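Local atomic coordinates of xyloglucan-specific endo-beta-1,4-glucanase BoGH5A (Bacteroides ovatus, PDB entry 3ZMR), a protein that hydrolyses internal beta-1,4-glucosidic linkages in the xyloglucan backbone with retention of anomeric configuration, releasing xyloglucan oligosaccharides. Residues Glu133-Ile136 and Ser142-Gly145; Val175-Gln180 and Asp195-Ala200; His216-Trp221 and Asp234-Ala239. One frame throughout, in Å; residues are numbered along the deposited sequence.

Contact 1 (Glu133-Ile136 and Ser142-Gly145). With XYS (alpha-D-xylopyranose), chain C.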
ATOM      1  N   GLU A 133     -13.075   9.932  -4.725  1.00  8.13           N
ATOM      2  CA  GLU A 133     -12.182  10.571  -3.774  1.00  8.76           C
ATOM      3  C   GLU A 133     -12.218  12.135  -3.847  1.00  8.36           C
ATOM      4  O   GLU A 133     -11.533  12.803  -3.091  1.00  8.82           O
ATOM      5  CB  GLU A 133     -10.745  10.090  -3.944  1.00  7.97           C
ATOM      6  CG  GLU A 133      -9.912  10.761  -5.030  1.00  8.10           C
ATOM      7  CD  GLU A 133     -10.139  10.327  -6.453  1.00  7.94           C
ATOM      8  OE1 GLU A 133     -11.256   9.900  -6.841  1.00  8.77           O
ATOM      9  OE2 GLU A 133      -9.138  10.452  -7.229  1.00  9.64           O
ATOM     10  N   ALA A 134     -12.999  12.671  -4.785  1.00  9.21           N
ATOM     11  CA  ALA A 134     -13.104  14.133  -4.959  1.00  9.95           C
ATOM     12  C   ALA A 134     -13.740  14.782  -3.699  1.00  8.54           C
ATOM     13  O   ALA A 134     -14.820  14.396  -3.233  1.00 10.40           O
ATOM     14  CB  ALA A 134     -13.934  14.442  -6.179  1.00 10.75           C
ATOM     15  N   VAL A 135     -13.024  15.751  -3.151  1.00  9.69           N
ATOM     16  CA  VAL A 135     -13.446  16.483  -1.958  1.00  9.43           C
ATOM     17  C   VAL A 135     -13.184  17.986  -2.196  1.00 10.73           C
ATOM     18  O   VAL A 135     -12.200  18.358  -2.814  1.00 10.35           O
ATOM     19  CB  VAL A 135     -12.718  16.005  -0.674  1.00 10.94           C
ATOM     20  CG1 VAL A 135     -13.225  14.632  -0.258  1.00 12.93           C
ATOM     21  CG2 VAL A 135     -11.193  16.042  -0.845  1.00 13.02           C
ATOM     22  N   ILE A 136     -14.090  18.814  -1.690  1.00 12.18           N
ATOM     23  CA  ILE A 136     -13.850  20.249  -1.606  1.00  9.29           C
ATOM     24  C   ILE A 136     -13.224  20.461  -0.222  1.00  9.74           C
ATOM     25  O   ILE A 136     -13.791  20.069   0.805  1.00 11.16           O
ATOM     26  CB  ILE A 136     -15.142  21.051  -1.801  1.00 10.54           C
ATOM     27  CG1 ILE A 136     -15.810  20.721  -3.152  1.00 15.82           C
ATOM     28  CG2 ILE A 136     -14.880  22.538  -1.615  1.00 12.90           C
ATOM     29  CD1 ILE A 136     -14.968  20.904  -4.382  1.00 16.35           C
ATOM     30  N   SER A 142     -11.882  21.565   6.570  1.00 23.35           N
ATOM     31  CA  SER A 142     -13.248  21.127   6.427  1.00 21.87           C
ATOM     32  C   SER A 142     -13.481  20.476   5.043  1.00 16.24           C
ATOM     33  O   SER A 142     -12.983  20.965   4.046  1.00 17.08           O
ATOM     34  CB  SER A 142     -14.167  22.335   6.604  1.00 28.88           C
ATOM     35  OG  SER A 142     -15.454  21.908   6.931  1.00 31.81           O
ATOM     36  N   LEU A 143     -14.224  19.367   5.009  1.00 14.57           N
ATOM     37  CA  LEU A 143     -14.479  18.620   3.775  1.00 12.20           C
ATOM     38  C   LEU A 143     -15.943  18.596   3.346  1.00 12.91           C
ATOM     39  O   LEU A 143     -16.862  18.375   4.163  1.00 16.84           O
ATOM     40  CB  LEU A 143     -14.047  17.155   3.931  1.00 11.32           C
ATOM     41  CG  LEU A 143     -12.583  16.907   4.304  1.00 11.54           C
ATOM     42  CD1 LEU A 143     -12.371  15.411   4.566  1.00 13.90           C
ATOM     43  CD2 LEU A 143     -11.582  17.365   3.269  1.00 20.08           C
ATOM     44  N   SER A 144     -16.167  18.803   2.059  1.00 10.88           N
ATOM     45  CA  SER A 144     -17.500  18.747   1.491  1.00 10.78           C
ATOM     46  C   SER A 144     -17.470  18.198   0.061  1.00 12.24           C
ATOM     47  O   SER A 144     -16.403  17.798  -0.436  1.00 14.01           O
ATOM     48  CB  SER A 144     -18.150  20.149   1.547  1.00 11.15           C
ATOM     49  OG  SER A 144     -17.421  21.113   0.749  1.00 12.25           O
ATOM     50  N   GLY A 145     -18.623  18.202  -0.604  1.00 11.79           N
ATOM     51  CA  GLY A 145     -18.756  17.684  -1.964  1.00 13.94           C
ATOM     52  C   GLY A 145     -19.204  16.242  -2.048  1.00 12.18           C
ATOM     53  O   GLY A 145     -19.551  15.633  -1.036  1.00 14.30           O
TER
HETATM   54  C1  XYS C   5     -10.499  23.028  -3.432  1.00 18.76           C
HETATM   55  C2  XYS C   5      -9.061  23.398  -3.075  1.00 21.74           C
HETATM   56  C3  XYS C   5      -8.099  22.320  -3.581  1.00 18.39           C
HETATM   57  C4  XYS C   5      -8.551  20.950  -3.064  1.00 16.91           C
HETATM   58  C5  XYS C   5     -10.034  20.699  -3.405  1.00 17.44           C
HETATM   59  O2  XYS C   5      -8.719  24.676  -3.627  1.00 24.03           O
HETATM   60  O3  XYS C   5      -6.771  22.633  -3.127  1.00 26.22           O
HETATM   61  O4  XYS C   5      -7.713  19.891  -3.580  1.00 19.98           O
HETATM   62  O5  XYS C   5     -10.846  21.758  -2.879  1.00 18.89           O
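Two backbone hydrogen bonds pair Ile136 with Ser144. Ile136 N donates to Ser144 O at 2.8 Å in a nearly straight bond (169°), although the donor stands well above the carbonyl plane. The return bond, from Ser144 N to Ile136 O, spans 3.0 Å and lies in the carbonyl plane. Longer CA-H...O contacts extend the pairing: Leu143 CA approaches Ile136 O to 3.4 Å, and Val135 CA faces Ser144 O. Ile136 and Ser144 thus form an antiparallel hydrogen-bonded pair in a two-stranded beta-hairpin, carried by the loop that follows the first strand of the glycoside hydrolase family 5 barrel.

Side-chain contacts are sparser. Ile136 and Ser144 share one face of the hairpin, and Ser144 OG, set between its own N and carbonyl carbon (chi1 63°), sits 3.4 Å from Ile136 CB. Ile136 turns CG1 away from its carbonyl carbon (chi1 -57°), and the end of its side chain leads off from the partner strand. Val135 CB comes within 4.3 Å of Leu143 CD2, a loose apolar touch. Gly145 adopts backbone angles that would jam a CB against the preceding carbonyl oxygen, and that CB would also press on Ile136 CG1.

The bound glycan lies against Val135 and Ile136. A xylose ring brings its C5 to 3.2 Å from Val135 O and its ring oxygen O5 near Ile136 CA, while Val137 N hydrogen-bonds to the same sugar.

Contact 2 (Val175-Gln180 and Asp195-Ala200)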
ATOM      1  N   VAL A 175     -11.468   6.250  -3.158  1.00  7.03           N
ATOM      2  CA  VAL A 175     -12.678   6.654  -2.446  1.00  7.44           C
ATOM      3  C   VAL A 175     -12.325   7.548  -1.260  1.00  8.08           C
ATOM      4  O   VAL A 175     -11.368   7.302  -0.510  1.00  8.20           O
ATOM      5  CB  VAL A 175     -13.476   5.443  -1.912  1.00  7.99           C
ATOM      6  CG1 VAL A 175     -14.858   5.871  -1.398  1.00  9.64           C
ATOM      7  CG2 VAL A 175     -13.657   4.391  -2.988  1.00  9.14           C
ATOM      8  N   ALA A 176     -13.149   8.585  -1.091  1.00  8.67           N
ATOM      9  CA  ALA A 176     -13.136   9.434   0.089  1.00  8.92           C
ATOM     10  C   ALA A 176     -14.424   9.091   0.853  1.00  7.33           C
ATOM     11  O   ALA A 176     -15.451   8.721   0.253  1.00  9.50           O
ATOM     12  CB  ALA A 176     -13.191  10.900  -0.313  1.00 10.26           C
ATOM     13  N   TYR A 177     -14.334   9.223   2.175  1.00  8.66           N
ATOM     14  CA  TYR A 177     -15.467   9.001   3.092  1.00  9.15           C
ATOM     15  C   TYR A 177     -15.667  10.110   4.112  1.00 10.57           C
ATOM     16  O   TYR A 177     -16.776  10.256   4.639  1.00 12.27           O
ATOM     17  CB  TYR A 177     -15.286   7.676   3.848  1.00  9.64           C
ATOM     18  CG  TYR A 177     -15.182   6.435   3.007  1.00 11.01           C
ATOM     19  CD1 TYR A 177     -13.947   5.991   2.533  1.00 14.10           C
ATOM     20  CD2 TYR A 177     -16.322   5.714   2.648  1.00 12.26           C
ATOM     21  CE1 TYR A 177     -13.866   4.819   1.774  1.00 10.71           C
ATOM     22  CE2 TYR A 177     -16.251   4.568   1.887  1.00 15.28           C
ATOM     23  CZ  TYR A 177     -15.038   4.131   1.442  1.00 12.56           C
ATOM     24  OH  TYR A 177     -15.041   2.954   0.715  1.00 16.12           O
ATOM     25  N   SER A 178     -14.599  10.843   4.416  1.00 10.59           N
ATOM     26  CA  SER A 178     -14.573  11.778   5.545  1.00 11.68           C
ATOM     27  C   SER A 178     -15.350  13.082   5.308  1.00 12.34           C
ATOM     28  O   SER A 178     -15.540  13.887   6.233  1.00 12.93           O
ATOM     29  CB  SER A 178     -13.148  12.086   5.987  1.00 11.28           C
ATOM     30  OG  SER A 178     -12.545  10.891   6.486  1.00 12.14           O
ATOM     31  N   HIS A 179     -15.826  13.245   4.085  1.00 11.03           N
ATOM     32  CA  HIS A 179     -16.769  14.304   3.727  1.00 11.17           C
ATOM     33  C   HIS A 179     -18.221  13.852   3.833  1.00 11.12           C
ATOM     34  O   HIS A 179     -19.154  14.612   3.539  1.00 13.00           O
ATOM     35  CB  HIS A 179     -16.489  14.822   2.320  1.00 12.12           C
ATOM     36  CG  HIS A 179     -16.644  13.803   1.241  1.00 11.36           C
ATOM     37  ND1 HIS A 179     -16.353  12.466   1.431  1.00 10.56           N
ATOM     38  CD2 HIS A 179     -16.971  13.940  -0.069  1.00 11.79           C
ATOM     39  CE1 HIS A 179     -16.552  11.821   0.296  1.00 10.96           C
ATOM     40  NE2 HIS A 179     -16.916  12.691  -0.635  1.00 11.20           N
ATOM     41  N   GLN A 180     -18.416  12.612   4.279  1.00 11.40           N
ATOM     42  CA  GLN A 180     -19.738  11.955   4.288  1.00 12.26           C
ATOM     43  C   GLN A 180     -20.026  11.282   5.638  1.00 12.00           C
ATOM     44  O   GLN A 180     -20.712  10.240   5.692  1.00 16.42           O
ATOM     45  CB  GLN A 180     -19.876  10.958   3.131  1.00 14.44           C
ATOM     46  CG  GLN A 180     -19.768  11.609   1.767  1.00 14.99           C
ATOM     47  CD  GLN A 180     -21.031  12.350   1.361  1.00 15.35           C
ATOM     48  OE1 GLN A 180     -22.133  12.054   1.824  1.00 20.20           O
ATOM     49  NE2 GLN A 180     -20.880  13.323   0.478  1.00 18.21           N
ATOM     50  N   ASP A 195     -23.790   3.275   0.045  1.00 11.30           N
ATOM     51  CA  ASP A 195     -24.609   2.683  -1.003  1.00 11.41           C
ATOM     52  C   ASP A 195     -24.098   3.073  -2.399  1.00 11.68           C
ATOM     53  O   ASP A 195     -24.134   2.284  -3.332  1.00 12.35           O
ATOM     54  CB  ASP A 195     -26.075   3.140  -0.922  1.00 12.56           C
ATOM     55  CG  ASP A 195     -26.831   2.635   0.314  1.00 15.62           C
ATOM     56  OD1 ASP A 195     -26.371   1.702   1.002  1.00 14.27           O
ATOM     57  OD2 ASP A 195     -27.940   3.182   0.559  1.00 16.42           O
ATOM     58  N   LYS A 196     -23.714   4.342  -2.564  1.00 11.78           N
ATOM     59  CA  LYS A 196     -23.229   4.837  -3.873  1.00 12.61           C
ATOM     60  C   LYS A 196     -21.906   4.160  -4.252  1.00 10.07           C
ATOM     61  O   LYS A 196     -21.694   3.727  -5.366  1.00 11.71           O
ATOM     62  CB  LYS A 196     -23.044   6.370  -3.840  1.00 14.64           C
ATOM     63  CG  LYS A 196     -24.355   7.145  -3.863  1.00 21.36           C
ATOM     64  CD  LYS A 196     -24.142   8.622  -3.603  1.00 27.08           C
ATOM     65  CE  LYS A 196     -23.636   9.360  -4.829  1.00 37.90           C
ATOM     66  NZ  LYS A 196     -23.687  10.838  -4.558  1.00 23.29           N
ATOM     67  N   VAL A 197     -21.000   4.104  -3.283  1.00 10.82           N
ATOM     68  CA  VAL A 197     -19.729   3.411  -3.486  1.00 13.86           C
ATOM     69  C   VAL A 197     -19.990   1.928  -3.880  1.00  9.80           C
ATOM     70  O   VAL A 197     -19.441   1.386  -4.852  1.00 10.61           O
ATOM     71  CB  VAL A 197     -18.815   3.522  -2.250  1.00 14.17           C
ATOM     72  CG1 VAL A 197     -17.514   2.766  -2.523  1.00 16.04           C
ATOM     73  CG2 VAL A 197     -18.534   4.988  -1.899  1.00 11.06           C
ATOM     74  N   GLU A 198     -20.827   1.266  -3.095  1.00 10.42           N
ATOM     75  CA  GLU A 198     -21.148  -0.137  -3.378  1.00 10.55           C
ATOM     76  C   GLU A 198     -21.763  -0.332  -4.768  1.00  9.17           C
ATOM     77  O   GLU A 198     -21.475  -1.315  -5.443  1.00 10.82           O
ATOM     78  CB  GLU A 198     -22.073  -0.697  -2.279  1.00 11.37           C
ATOM     79  CG  GLU A 198     -22.366  -2.178  -2.495  1.00 12.57           C
ATOM     80  CD  GLU A 198     -23.186  -2.861  -1.429  1.00 12.11           C
ATOM     81  OE1 GLU A 198     -23.821  -2.156  -0.642  1.00 15.28           O
ATOM     82  OE2 GLU A 198     -23.254  -4.122  -1.475  1.00 16.14           O
ATOM     83  N   ALA A 199     -22.641   0.591  -5.188  1.00 10.31           N
ATOM     84  CA  ALA A 199     -23.281   0.446  -6.499  1.00 11.56           C
ATOM     85  C   ALA A 199     -22.219   0.469  -7.633  1.00 10.59           C
ATOM     86  O   ALA A 199     -22.299  -0.269  -8.615  1.00 12.73           O
ATOM     87  CB  ALA A 199     -24.311   1.534  -6.720  1.00 15.14           C
ATOM     88  N   ALA A 200     -21.208   1.316  -7.461  1.00 10.97           N
ATOM     89  CA  ALA A 200     -20.130   1.411  -8.460  1.00 11.34           C
ATOM     90  C   ALA A 200     -19.264   0.151  -8.444  1.00 10.96           C
ATOM     91  O   ALA A 200     -18.896  -0.385  -9.482  1.00 10.80           O
ATOM     92  CB  ALA A 200     -19.285   2.645  -8.213  1.00 12.98           C
TER
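Val175 points at helix 191-206 and meets Val197 tip to tip, Val175 CG1 lying 3.8 Å from Val197 CG2. In the TIM barrel of this family 5 enzyme, the contact packs the loop after the second barrel strand, 170-173, against the helix that follows it. Val175 sends CG1 opposite its backbone N (chi1 -170°), which lets this methyl meet Val197 and also lie over one face of the Tyr177 ring, 3.3 Å above its plane and offset toward the rim. Ala176 turns its carbonyl to Trp193 NE1, a hydrogen bond that ties the loop to the same helix.

Tyr177 crosses Val197 at about a right angle. With CG anti to the carbonyl carbon (chi1 -59°), the ring extends so that its far end approaches the helix, Tyr177 CE2 lying 4.4 Å from Val197 CG2. Met240 and Ile244 of helix 227-248 also touch this side chain, so the tyrosine lies buried between two barrel helices. From Tyr177 to Gln180 the chain makes a type I beta turn, closed by Gln180 N donating to Tyr177 O at 2.9 Å. The CG2 methyl of Val197 meets both Val175 and the tyrosine ring, and Val197 CG1 lies 4.1 Å from Tyr177 OH.

Contact 3 (His216-Trp221 and Asp234-Ala239). With XYS (alpha-D-xylopyranose), chain B; GLC (alpha-D-glucopyranose), chain L; BGC (beta-D-glucopyranose), chain D; EDO (1,2-ethanediol), chain H.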
ATOM      1  N   HIS A 216      -8.542   7.301   0.241  1.00  7.79           N
ATOM      2  CA  HIS A 216      -7.572   8.087  -0.503  1.00  8.20           C
ATOM      3  C   HIS A 216      -7.135   9.281   0.359  1.00  8.56           C
ATOM      4  O   HIS A 216      -7.369   9.303   1.574  1.00 10.47           O
ATOM      5  CB  HIS A 216      -8.186   8.533  -1.838  1.00 12.29           C
ATOM      6  CG  HIS A 216      -7.201   8.755  -2.948  1.00  8.52           C
ATOM      7  ND1 HIS A 216      -6.535   7.719  -3.544  1.00  8.37           N
ATOM      8  CD2 HIS A 216      -6.799   9.889  -3.592  1.00  9.90           C
ATOM      9  CE1 HIS A 216      -5.770   8.187  -4.521  1.00  8.24           C
ATOM     10  NE2 HIS A 216      -5.927   9.509  -4.584  1.00  9.21           N
ATOM     11  N   TRP A 217      -6.535  10.281  -0.269  1.00  8.45           N
ATOM     12  CA  TRP A 217      -5.980  11.454   0.415  1.00  9.18           C
ATOM     13  C   TRP A 217      -7.016  12.190   1.278  1.00 10.07           C
ATOM     14  O   TRP A 217      -6.789  12.465   2.445  1.00  9.25           O
ATOM     15  CB  TRP A 217      -5.439  12.407  -0.658  1.00  8.37           C
ATOM     16  CG  TRP A 217      -4.984  13.745  -0.145  1.00  9.18           C
ATOM     17  CD1 TRP A 217      -3.873  14.031   0.632  1.00 11.45           C
ATOM     18  CD2 TRP A 217      -5.649  15.004  -0.365  1.00  9.34           C
ATOM     19  NE1 TRP A 217      -3.822  15.388   0.907  1.00 11.51           N
ATOM     20  CE2 TRP A 217      -4.878  16.002   0.285  1.00 13.11           C
ATOM     21  CE3 TRP A 217      -6.786  15.388  -1.094  1.00 11.56           C
ATOM     22  CZ2 TRP A 217      -5.213  17.343   0.228  1.00 11.39           C
ATOM     23  CZ3 TRP A 217      -7.121  16.736  -1.129  1.00 12.44           C
ATOM     24  CH2 TRP A 217      -6.352  17.677  -0.479  1.00 11.81           C
ATOM     25  N   GLU A 218      -8.142  12.521   0.663  1.00  9.57           N
ATOM     26  CA  GLU A 218      -9.285  13.197   1.315  1.00  9.94           C
ATOM     27  C   GLU A 218      -8.899  14.265   2.365  1.00 10.38           C
ATOM     28  O   GLU A 218      -9.359  14.269   3.507  1.00 12.81           O
ATOM     29  CB  GLU A 218     -10.319  12.219   1.841  1.00 11.36           C
ATOM     30  CG  GLU A 218      -9.854  11.258   2.907  1.00 12.16           C
ATOM     31  CD  GLU A 218     -11.003  10.536   3.595  1.00 12.05           C
ATOM     32  OE1 GLU A 218     -12.109  10.479   3.016  1.00 12.84           O
ATOM     33  OE2 GLU A 218     -10.777  10.014   4.713  1.00 12.24           O
ATOM     34  N   GLY A 219      -8.049  15.194   1.931  1.00 10.04           N
ATOM     35  CA  GLY A 219      -7.633  16.331   2.742  1.00 11.66           C
ATOM     36  C   GLY A 219      -6.352  16.169   3.525  1.00 11.18           C
ATOM     37  O   GLY A 219      -5.815  17.156   4.056  1.00 14.62           O
ATOM     38  N   GLY A 220      -5.856  14.932   3.613  1.00 11.08           N
ATOM     39  CA  GLY A 220      -4.523  14.679   4.177  1.00 10.87           C
ATOM     40  C   GLY A 220      -4.496  14.374   5.672  1.00  9.67           C
ATOM     41  O   GLY A 220      -3.421  14.418   6.290  1.00 11.63           O
ATOM     42  N   TRP A 221      -5.637  14.037   6.279  1.00 11.10           N
ATOM     43  CA  TRP A 221      -5.646  13.776   7.731  1.00 13.99           C
ATOM     44  C   TRP A 221      -4.686  12.688   8.188  1.00 10.22           C
ATOM     45  O   TRP A 221      -4.240  12.721   9.327  1.00 10.71           O
ATOM     46  CB  TRP A 221      -7.040  13.404   8.210  1.00 10.99           C
ATOM     47  CG  TRP A 221      -7.603  12.132   7.657  1.00 11.37           C
ATOM     48  CD1 TRP A 221      -8.377  11.982   6.527  1.00 10.63           C
ATOM     49  CD2 TRP A 221      -7.414  10.804   8.189  1.00 10.18           C
ATOM     50  NE1 TRP A 221      -8.688  10.654   6.331  1.00 11.05           N
ATOM     51  CE2 TRP A 221      -8.131   9.910   7.350  1.00 10.83           C
ATOM     52  CE3 TRP A 221      -6.766  10.292   9.314  1.00 11.46           C
ATOM     53  CZ2 TRP A 221      -8.146   8.515   7.574  1.00 11.57           C
ATOM     54  CZ3 TRP A 221      -6.818   8.911   9.550  1.00 11.07           C
ATOM     55  CH2 TRP A 221      -7.529   8.055   8.708  1.00 11.04           C
ATOM     56  N   ASP A 234      -4.466   5.859  14.183  1.00 12.85           N
ATOM     57  CA  ASP A 234      -4.737   4.414  14.185  1.00 12.41           C
ATOM     58  C   ASP A 234      -6.218   4.180  14.517  1.00 12.43           C
ATOM     59  O   ASP A 234      -6.877   3.333  13.918  1.00 11.16           O
ATOM     60  CB  ASP A 234      -3.896   3.681  15.246  1.00 11.98           C
ATOM     61  CG  ASP A 234      -2.450   3.505  14.897  1.00 12.81           C
ATOM     62  OD1 ASP A 234      -2.014   3.851  13.774  1.00 12.67           O
ATOM     63  OD2 ASP A 234      -1.719   2.949  15.778  1.00 14.44           O
ATOM     64  N   GLU A 235      -6.750   4.902  15.514  1.00 13.65           N
ATOM     65  CA  GLU A 235      -8.136   4.720  15.940  1.00 12.34           C
ATOM     66  C   GLU A 235      -9.094   5.070  14.807  1.00 11.08           C
ATOM     67  O   GLU A 235     -10.058   4.339  14.526  1.00 12.77           O
ATOM     68  CB  GLU A 235      -8.414   5.584  17.147  1.00 16.56           C
ATOM     69  CG  GLU A 235      -9.861   5.665  17.582  1.00 31.82           C
ATOM     70  CD  GLU A 235     -10.015   6.545  18.790  1.00138.38           C
ATOM     71  OE1 GLU A 235      -9.849   6.038  19.917  1.00146.18           O
ATOM     72  OE2 GLU A 235     -10.245   7.744  18.578  1.00117.70           O
ATOM     73  N   ARG A 236      -8.819   6.187  14.121  1.00 13.27           N
ATOM     74  CA  ARG A 236      -9.669   6.616  13.016  1.00 11.23           C
ATOM     75  C   ARG A 236      -9.609   5.654  11.826  1.00 11.37           C
ATOM     76  O   ARG A 236     -10.637   5.322  11.250  1.00 10.97           O
ATOM     77  CB  ARG A 236      -9.290   8.028  12.587  1.00 11.21           C
ATOM     78  CG  ARG A 236     -10.083   8.541  11.409  1.00 12.16           C
ATOM     79  CD  ARG A 236      -9.818   9.999  11.172  1.00 13.19           C
ATOM     80  NE  ARG A 236     -10.526  10.508  10.021  1.00 12.79           N
ATOM     81  CZ  ARG A 236     -10.528  11.798   9.685  1.00 12.77           C
ATOM     82  NH1 ARG A 236      -9.878  12.677  10.431  1.00 13.42           N
ATOM     83  NH2 ARG A 236     -11.171  12.212   8.607  1.00 13.81           N
ATOM     84  N   LEU A 237      -8.400   5.254  11.449  1.00 10.16           N
ATOM     85  CA  LEU A 237      -8.214   4.350  10.310  1.00 10.35           C
ATOM     86  C   LEU A 237      -8.971   3.033  10.577  1.00  9.87           C
ATOM     87  O   LEU A 237      -9.687   2.507   9.690  1.00 10.37           O
ATOM     88  CB  LEU A 237      -6.733   4.144  10.093  1.00  9.46           C
ATOM     89  CG  LEU A 237      -6.404   3.374   8.800  1.00 10.41           C
ATOM     90  CD1 LEU A 237      -6.828   4.096   7.534  1.00 10.91           C
ATOM     91  CD2 LEU A 237      -4.914   3.049   8.780  1.00 11.58           C
ATOM     92  N   GLU A 238      -8.861   2.520  11.801  1.00  9.94           N
ATOM     93  CA  GLU A 238      -9.618   1.326  12.190  1.00  9.98           C
ATOM     94  C   GLU A 238     -11.126   1.535  12.099  1.00 10.23           C
ATOM     95  O   GLU A 238     -11.867   0.703  11.576  1.00 10.41           O
ATOM     96  CB  GLU A 238      -9.240   0.882  13.621  1.00 10.56           C
ATOM     97  CG  GLU A 238     -10.072  -0.301  14.098  1.00 11.60           C
ATOM     98  CD  GLU A 238      -9.728  -0.801  15.492  1.00 15.04           C
ATOM     99  OE1 GLU A 238      -9.182  -0.040  16.294  1.00 22.03           O
ATOM    100  OE2 GLU A 238     -10.019  -1.982  15.771  1.00 18.34           O
ATOM    101  N   ALA A 239     -11.603   2.660  12.647  1.00 10.48           N
ATOM    102  CA  ALA A 239     -13.048   2.907  12.701  1.00 10.17           C
ATOM    103  C   ALA A 239     -13.637   2.974  11.301  1.00  8.42           C
ATOM    104  O   ALA A 239     -14.727   2.461  11.044  1.00 11.35           O
ATOM    105  CB  ALA A 239     -13.356   4.182  13.460  1.00 12.81           C
TER
HETATM  106  C1  XYS B   7      -4.913  16.063  -3.904  1.00 24.21           C
HETATM  107  C2  XYS B   7      -3.882  16.886  -3.087  1.00 22.07           C
HETATM  108  C3  XYS B   7      -2.518  16.240  -3.302  1.00 25.32           C
HETATM  109  C4  XYS B   7      -2.534  14.752  -2.980  1.00 25.61           C
HETATM  110  C5  XYS B   7      -3.672  13.994  -3.692  1.00 22.78           C
HETATM  111  O2  XYS B   7      -3.792  18.298  -3.447  1.00 29.87           O
HETATM  112  O3  XYS B   7      -1.501  16.846  -2.497  1.00 32.08           O
HETATM  113  O4  XYS B   7      -1.291  14.204  -3.387  1.00 48.80           O
HETATM  114  O5  XYS B   7      -4.902  14.682  -3.508  1.00 19.59           O
HETATM  115  C1  GLC L1519      -1.013  10.534  -6.809  0.50 18.82           C
HETATM  116  C2  GLC L1519      -2.318  10.749  -6.051  0.50 15.45           C
HETATM  117  C3  GLC L1519      -3.425  11.281  -6.963  0.50 13.01           C
HETATM  118  C4  GLC L1519      -2.874  12.528  -7.663  0.50 18.55           C
HETATM  119  C5  GLC L1519      -1.494  12.244  -8.275  0.50 39.31           C
HETATM  120  C6  GLC L1519      -0.882  13.431  -9.012  0.50 70.31           C
HETATM  121  O2  GLC L1519      -2.670   9.548  -5.416  0.50 11.30           O
HETATM  122  O3  GLC L1519      -4.654  11.509  -6.237  0.50  7.94           O
HETATM  123  O4  GLC L1519      -3.795  12.838  -8.672  0.50 25.57           O
HETATM  124  O5  GLC L1519      -0.601  11.788  -7.284  0.50 24.90           O
HETATM  125  O6  GLC L1519      -1.294  13.331 -10.363  0.50 90.45           O
HETATM  126  C2  BGC D   1      -2.234  10.713  -5.856  0.50 20.95           C
HETATM  127  C3  BGC D   1      -3.261  11.234  -6.876  0.50 22.28           C
HETATM  128  C4  BGC D   1      -2.724  12.402  -7.696  0.50 29.09           C
HETATM  129  C5  BGC D   1      -1.395  11.894  -8.274  0.50 35.62           C
HETATM  130  C6  BGC D   1      -0.773  12.930  -9.194  0.50 39.76           C
HETATM  131  C1  BGC D   1      -0.801  10.497  -6.363  0.50 25.60           C
HETATM  132  O2  BGC D   1      -2.712   9.487  -5.305  0.50 15.46           O
HETATM  133  O3  BGC D   1      -4.448  11.640  -6.164  0.50 21.62           O
HETATM  134  O4  BGC D   1      -3.710  12.816  -8.685  0.50 26.44           O
HETATM  135  O5  BGC D   1      -0.455  11.582  -7.227  0.50 41.96           O
HETATM  136  O6  BGC D   1      -0.793  14.185  -8.491  0.50 61.75           O
HETATM  137  C1  EDO H1514      -8.671  13.059  14.361  1.00 36.13           C
HETATM  138  O1  EDO H1514      -8.022  14.337  14.340  1.00 59.78           O
HETATM  139  C2  EDO H1514      -7.798  12.046  13.644  1.00 23.63           C
HETATM  140  O2  EDO H1514      -7.619  12.471  12.290  1.00 19.18           O
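The indole of Trp221 carries the guanidinium of Arg236 flat on one face, the planes within 2° and Arg236 CZ 3.6 Å from the centroid of the five-membered ring in a cation-pi stack. Arg236 CD, on the extended chain, lies over the six-membered ring, 3.6 Å from its centroid, a CH-pi contact. At the guanidinium edge Arg236 NH1 donates to an ethanediol. Trp217 has Gly219 N and Gly220 N over one face and, over the opposite one, a xylose other than that beside Val135, its C2 3.4 Å above the Trp217 plane. His216 NE2 hydrogen-bonds to O3 of a glucose unit modelled as both anomers, 2.9 Å away in the alpha form.

Trp221 NE1 donates a hydrogen bond to Glu218 OE2, 2.7 Å away, on its anti lone pair and tilted from the indole plane, which helps to fix the ring's rotation. Glu218 OE2 and Arg236 NH2 share a second partner, Ser178 OG. In the TIM barrel the Trp221-Arg236 stack joins the loop after strand 210-214 to helix 227-248, and a type I' turn, Trp217-Gly220, follows the substrate-binding His216. Replacing Trp221 with an alanine would probably leave the Arg236 guanidinium without its stacking surface and Glu218 OE2 without the indole N-H.

In the fold
From the N terminus, the chain passes the BACON domain and enters the barrel. Contact 1 closes a short hairpin in the loop after strand 125-127; contact 2 then closes the excursion from the loop after strand 170-173 onto helix 191-206, and contact 3 the next one, from the loop after strand 210-214 onto helix 227-248. The three follow in series, none nesting or crossing, yet their loops are neighbours in space. Glu218 of contact 3 accepts a hydrogen bond from Tyr177 N of contact 2, while Leu143 of contact 1 packs on Ser178 and Glu218. Three successive strand-end loops are thereby joined beside the glycan, which contacts 1 and 3 both touch.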